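Local structure of tyrosyl-tRNA synthetase (Archaeoglobus fulgidus, 2CYB) at residues A[3-11]-A[21-29]. The protein catalyses the ATP-dependent attachment of L-tyrosine to its cognate tRNA, probably by way of a tyrosyl-adenylate intermediate. Numbering follows the deposited sequence.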
loop_
_atom_site.group_PDB
_atom_site.type_symbol
_atom_site.label_atom_id
_atom_site.label_comp_id
_atom_site.label_asym_id
_atom_site.label_seq_id
_atom_site.Cartn_x
_atom_site.Cartn_y
_atom_site.Cartn_z
ATOM N N ILE A 3 10.903 25.726 -32.526
ATOM C CA ILE A 3 10.050 25.494 -31.365
ATOM C C ILE A 3 8.618 25.268 -31.818
ATOM O O ILE A 3 7.937 24.355 -31.348
ATOM C CB ILE A 3 10.075 26.702 -30.402
ATOM C CG1 ILE A 3 11.501 26.934 -29.891
ATOM C CG2 ILE A 3 9.115 26.466 -29.241
ATOM C CD1 ILE A 3 12.101 25.748 -29.145
ATOM N N THR A 4 8.175 26.108 -32.745
ATOM C CA THR A 4 6.825 26.034 -33.279
ATOM C C THR A 4 6.512 24.703 -33.955
ATOM O O THR A 4 5.441 24.140 -33.749
ATOM C CB THR A 4 6.580 27.167 -34.287
ATOM O OG1 THR A 4 7.674 27.226 -35.210
ATOM C CG2 THR A 4 6.452 28.501 -33.567
ATOM N N GLU A 5 7.446 24.193 -34.751
ATOM C CA GLU A 5 7.220 22.935 -35.449
ATOM C C GLU A 5 7.342 21.708 -34.548
ATOM O O GLU A 5 6.688 20.690 -34.784
ATOM C CB GLU A 5 8.174 22.816 -36.639
ATOM C CG GLU A 5 9.641 22.829 -36.278
ATOM C CD GLU A 5 10.516 23.215 -37.455
ATOM O OE1 GLU A 5 10.379 22.594 -38.530
ATOM O OE2 GLU A 5 11.340 24.141 -37.304
ATOM N N LYS A 6 8.173 21.790 -33.516
ATOM C CA LYS A 6 8.305 20.652 -32.620
ATOM C C LYS A 6 7.094 20.594 -31.710
ATOM O O LYS A 6 6.640 19.517 -31.326
ATOM C CB LYS A 6 9.605 20.750 -31.817
ATOM C CG LYS A 6 10.824 20.584 -32.705
ATOM C CD LYS A 6 10.622 19.396 -33.648
ATOM C CE LYS A 6 11.564 19.418 -34.833
ATOM N NZ LYS A 6 11.241 18.297 -35.756
ATOM N N LEU A 7 6.555 21.763 -31.393
ATOM C CA LEU A 7 5.381 21.859 -30.548
ATOM C C LEU A 7 4.196 21.252 -31.308
ATOM O O LEU A 7 3.367 20.552 -30.728
ATOM C CB LEU A 7 5.123 23.329 -30.213
ATOM C CG LEU A 7 4.611 23.713 -28.822
ATOM C CD1 LEU A 7 5.393 22.977 -27.743
ATOM C CD2 LEU A 7 4.751 25.223 -28.643
ATOM N N ARG A 8 4.131 21.511 -32.612
ATOM C CA ARG A 8 3.051 20.988 -33.449
ATOM C C ARG A 8 3.112 19.465 -33.503
ATOM O O ARG A 8 2.090 18.785 -33.394
ATOM C CB ARG A 8 3.159 21.547 -34.873
ATOM C CG ARG A 8 3.137 23.066 -34.959
ATOM C CD ARG A 8 1.727 23.635 -34.870
ATOM N NE ARG A 8 0.990 23.479 -36.124
ATOM C CZ ARG A 8 1.335 24.052 -37.275
ATOM N NH1 ARG A 8 2.411 24.825 -37.341
ATOM N NH2 ARG A 8 0.601 23.855 -38.363
ATOM N N LEU A 9 4.320 18.940 -33.680
ATOM C CA LEU A 9 4.544 17.503 -33.759
ATOM C C LEU A 9 4.265 16.816 -32.421
ATOM O O LEU A 9 3.624 15.757 -32.371
ATOM C CB LEU A 9 5.990 17.233 -34.190
ATOM C CG LEU A 9 6.495 15.789 -34.146
ATOM C CD1 LEU A 9 5.630 14.896 -35.027
ATOM C CD2 LEU A 9 7.945 15.754 -34.599
ATOM N N ILE A 10 4.744 17.424 -31.341
ATOM C CA ILE A 10 4.553 16.869 -30.005
ATOM C C ILE A 10 3.081 16.779 -29.648
ATOM O O ILE A 10 2.625 15.777 -29.103
ATOM C CB ILE A 10 5.262 17.725 -28.919
ATOM C CG1 ILE A 10 6.780 17.611 -29.065
ATOM C CG2 ILE A 10 4.844 17.253 -27.527
ATOM C CD1 ILE A 10 7.553 18.513 -28.132
ATOM N N THR A 11 2.326 17.817 -29.971
ATOM C CA THR A 11 0.917 17.818 -29.620
ATOM C C THR A 11 0.003 17.168 -30.640
ATOM O O THR A 11 -1.202 17.074 -30.410
ATOM C CB THR A 11 0.429 19.240 -29.360
ATOM O OG1 THR A 11 0.664 20.045 -30.520
ATOM C CG2 THR A 11 1.173 19.837 -28.185
ATOM N N GLU A 21 1.795 25.853 -21.878
ATOM C CA GLU A 21 2.868 26.785 -21.551
ATOM C C GLU A 21 4.075 26.060 -20.966
ATOM O O GLU A 21 5.214 26.321 -21.364
ATOM C CB GLU A 21 2.349 27.846 -20.577
ATOM C CG GLU A 21 1.092 28.550 -21.086
ATOM C CD GLU A 21 0.570 29.615 -20.137
ATOM O OE1 GLU A 21 0.281 29.287 -18.967
ATOM O OE2 GLU A 21 0.444 30.783 -20.566
ATOM N N GLU A 22 3.822 25.144 -20.031
ATOM C CA GLU A 22 4.889 24.372 -19.399
ATOM C C GLU A 22 5.664 23.593 -20.450
ATOM O O GLU A 22 6.893 23.515 -20.402
ATOM C CB GLU A 22 4.309 23.403 -18.361
ATOM C CG GLU A 22 3.884 24.054 -17.051
ATOM C CD GLU A 22 3.097 23.106 -16.154
ATOM O OE1 GLU A 22 3.372 21.888 -16.191
ATOM O OE2 GLU A 22 2.213 23.580 -15.404
ATOM N N LEU A 23 4.940 23.013 -21.402
ATOM C CA LEU A 23 5.569 22.243 -22.466
ATOM C C LEU A 23 6.472 23.151 -23.298
ATOM O O LEU A 23 7.590 22.775 -23.651
ATOM C CB LEU A 23 4.497 21.607 -23.359
ATOM C CG LEU A 23 4.963 20.938 -24.651
ATOM C CD1 LEU A 23 6.021 19.881 -24.353
ATOM C CD2 LEU A 23 3.761 20.329 -25.353
ATOM N N ARG A 24 5.975 24.342 -23.614
ATOM C CA ARG A 24 6.755 25.292 -24.401
ATOM C C ARG A 24 8.022 25.680 -23.642
ATOM O O ARG A 24 9.132 25.480 -24.134
ATOM C CB ARG A 24 5.935 26.549 -24.713
ATOM C CG ARG A 24 6.707 27.597 -25.526
ATOM C CD ARG A 24 5.928 28.899 -25.680
ATOM N NE ARG A 24 4.852 28.815 -26.664
ATOM C CZ ARG A 24 5.040 28.717 -27.979
ATOM N NH1 ARG A 24 3.997 28.648 -28.798
ATOM N NH2 ARG A 24 6.269 28.690 -28.478
ATOM N N GLN A 25 7.857 26.221 -22.439
ATOM C CA GLN A 25 9.017 26.621 -21.656
ATOM C C GLN A 25 9.952 25.451 -21.378
ATOM O O GLN A 25 11.152 25.639 -21.206
ATOM C CB GLN A 25 8.585 27.307 -20.353
ATOM C CG GLN A 25 7.459 26.647 -19.595
ATOM C CD GLN A 25 6.920 27.535 -18.480
ATOM O OE1 GLN A 25 7.666 27.962 -17.596
ATOM N NE2 GLN A 25 5.621 27.819 -18.520
ATOM N N LEU A 26 9.410 24.238 -21.352
ATOM C CA LEU A 26 10.234 23.057 -21.128
ATOM C C LEU A 26 11.165 22.860 -22.322
ATOM O O LEU A 26 12.344 22.546 -22.161
ATOM C CB LEU A 26 9.353 21.812 -20.949
ATOM C CG LEU A 26 10.063 20.454 -21.020
ATOM C CD1 LEU A 26 11.143 20.360 -19.951
ATOM C CD2 LEU A 26 9.036 19.342 -20.837
ATOM N N ILE A 27 10.630 23.045 -23.523
ATOM C CA ILE A 27 11.419 22.886 -24.739
ATOM C C ILE A 27 12.470 23.991 -24.813
ATOM O O ILE A 27 13.547 23.802 -25.378
ATOM C CB ILE A 27 10.518 22.942 -25.991
ATOM C CG1 ILE A 27 9.446 21.851 -25.899
ATOM C CG2 ILE A 27 11.354 22.745 -27.248
ATOM C CD1 ILE A 27 8.476 21.832 -27.056
ATOM N N GLU A 28 12.145 25.141 -24.233
ATOM C CA GLU A 28 13.060 26.274 -24.203
ATOM C C GLU A 28 14.205 25.939 -23.257
ATOM O O GLU A 28 15.271 25.508 -23.692
ATOM C CB GLU A 28 12.327 27.524 -23.719
ATOM C CG GLU A 28 11.278 28.041 -24.691
ATOM C CD GLU A 28 10.392 29.108 -24.079
ATOM O OE1 GLU A 28 10.932 30.049 -23.459
ATOM O OE2 GLU A 28 9.154 29.010 -24.220
ATOM N N THR A 29 13.976 26.133 -21.961
ATOM C CA THR A 29 14.991 25.831 -20.959
ATOM C C THR A 29 15.215 24.324 -20.906
ATOM O O THR A 29 14.259 23.551 -20.871
ATOM C CB THR A 29 14.569 26.330 -19.562
ATOM O OG1 THR A 29 15.493 25.841 -18.582
ATOM C CG2 THR A 29 13.172 25.850 -19.218
#
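Leu7 CD2 lies over one face of the Arg24 guanidinium, offset toward the rim and 3.5 Å from Arg24 NH1. Ile3 CG2 approaches the same group obliquely, 3.7 Å from Arg24 NH2. The arginine leaves its helix extended, with CG anti to the backbone N (chi1 179°), and bends at chi3 (-76°), which turns the guanidinium over Leu7. The other methyl of Leu7 points into the apolar seam, where its CD1 meets Ile27 CD1 at a tight 3.4 Å and also touches Leu23 CG. Segments 3-11 and 21-28 run in broadly opposing directions, their axes at 130°, and pack beside strand 16-18 at one edge of the Rossmann-fold sheet of this class I synthetase. An alanine here in place of Leu7 would probably leave a gap on the helix 3-11 side, facing Leu23 CG and Ile27 CD1, and strip the methyl from one face of the Arg24 guanidinium. Deeper in the seam, Ile10 CD1 and Ile27 CD1 meet tip to tip at 3.6 Å, while Leu23 CD2 lies against Ile10 CG2 and Thr11 CG2. Ile10 continues onto Leu59 and Leu202, and Leu23 onto Val17. Thr11 OG1 donates to Leu7 O (2.8 Å), reaching the carbonyl from the face opposite Thr11 N.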